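Local coordinates for probable branched-chain amino acid ABC transporter, amino acid binding protein (Thermus thermophilus, PDB 3LKB) that probably binds branched-chain amino acids as the substrate-capturing component of an ABC transporter, and has valine bound in its ligand pocket, at residues A240-G243 with D244-G248. The protein carries 2 engineered substitutions. Residues are numbered along the deposited sequence; the frame is centred on the assembly and turned at random.
Sequences ALAG and DAAEG
A242 and A246 meet through their methyl groups, CB to CB at 4.0 Å, where the end of helix 236-242 turns into a short 3-10 segment. This is the close-packed side of the turn: both alanines are buried, A246 resting also on L238 and I239 of the same helix and A242 on A212 of helix 208-220. Between them the chain changes direction at G243, whose positive phi (56°) suits glycine and ends the helical run. The firm backbone hydrogen bond runs from A245 N to A242 O at 3.0 Å, approaching from above the carbonyl plane, about 47° out of it, and the A245 methyl lies 3.5 Å from A242 O. A246 N also reaches G243 O, in a bond whose donor position is less sure. The other side faces solvent. There D244 is exposed, its CA–CB bond pointing away from 240-243. E247 is likewise exposed, but its OE2 accepts a hydrogen bond from G363 N. Helix breaking at a glycine, followed by a 3-10 turn, here forms the helix-to-strand connection leading into strand 250-253 of an alpha/beta lobe of the periplasmic binding protein fold.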
loop_
_atom_site.group_PDB
_atom_site.type_symbol
_atom_site.label_atom_id
_atom_site.label_comp_id
_atom_site.label_asym_id
_atom_site.label_seq_id
_atom_site.Cartn_x
_atom_site.Cartn_y
_atom_site.Cartn_z
ATOM N N ALA A 240 -0.009 -1.933 -15.978
ATOM C CA ALA A 240 -1.223 -2.212 -15.252
ATOM C C ALA A 240 -2.028 -0.926 -14.970
ATOM O O ALA A 240 -3.276 -0.955 -14.954
ATOM C CB ALA A 240 -0.897 -2.926 -13.913
ATOM N N LEU A 241 -1.331 0.175 -14.686
ATOM C CA LEU A 241 -2.006 1.468 -14.343
ATOM C C LEU A 241 -2.357 2.283 -15.579
ATOM O O LEU A 241 -3.314 3.043 -15.544
ATOM C CB LEU A 241 -1.113 2.317 -13.456
ATOM C CG LEU A 241 -0.805 1.743 -12.076
ATOM C CD1 LEU A 241 0.238 2.570 -11.382
ATOM C CD2 LEU A 241 -2.089 1.733 -11.224
ATOM N N ALA A 242 -1.599 2.127 -16.662
ATOM C CA ALA A 242 -1.765 2.938 -17.873
ATOM C C ALA A 242 -2.452 2.176 -19.036
ATOM O O ALA A 242 -3.038 2.812 -19.943
ATOM C CB ALA A 242 -0.425 3.452 -18.348
ATOM N N GLY A 243 -2.368 0.844 -19.013
ATOM C CA GLY A 243 -2.912 0.039 -20.128
ATOM C C GLY A 243 -2.286 0.505 -21.433
ATOM O O GLY A 243 -1.110 0.704 -21.508
ATOM N N ASP A 244 -3.094 0.741 -22.436
ATOM C CA ASP A 244 -2.606 1.075 -23.750
ATOM C C ASP A 244 -1.994 2.422 -23.836
ATOM O O ASP A 244 -1.355 2.738 -24.850
ATOM C CB ASP A 244 -3.750 1.093 -24.736
ATOM C CG ASP A 244 -3.768 -0.115 -25.566
ATOM O OD1 ASP A 244 -3.747 -1.220 -24.953
ATOM O OD2 ASP A 244 -3.778 0.026 -26.826
ATOM N N ALA A 245 -2.232 3.251 -22.828
ATOM C CA ALA A 245 -1.651 4.576 -22.910
ATOM C C ALA A 245 -0.153 4.438 -22.731
ATOM O O ALA A 245 0.578 5.365 -23.028
ATOM C CB ALA A 245 -2.291 5.593 -21.898
ATOM N N ALA A 246 0.287 3.272 -22.269
ATOM C CA ALA A 246 1.744 2.971 -22.116
ATOM C C ALA A 246 2.478 2.593 -23.413
ATOM O O ALA A 246 3.684 2.674 -23.498
ATOM C CB ALA A 246 1.970 1.889 -21.074
ATOM N N GLU A 247 1.746 2.150 -24.411
ATOM C CA GLU A 247 2.375 1.775 -25.699
ATOM C C GLU A 247 3.470 2.743 -26.142
ATOM O O GLU A 247 3.229 3.941 -26.270
ATOM C CB GLU A 247 1.304 1.741 -26.795
ATOM C CG GLU A 247 1.763 0.982 -28.002
ATOM C CD GLU A 247 1.928 -0.520 -27.724
ATOM O OE1 GLU A 247 1.358 -1.075 -26.736
ATOM O OE2 GLU A 247 2.640 -1.137 -28.513
ATOM N N GLY A 248 4.666 2.237 -26.400
ATOM C CA GLY A 248 5.741 3.088 -26.906
ATOM C C GLY A 248 6.511 3.829 -25.818
ATOM O O GLY A 248 7.497 4.493 -26.112
#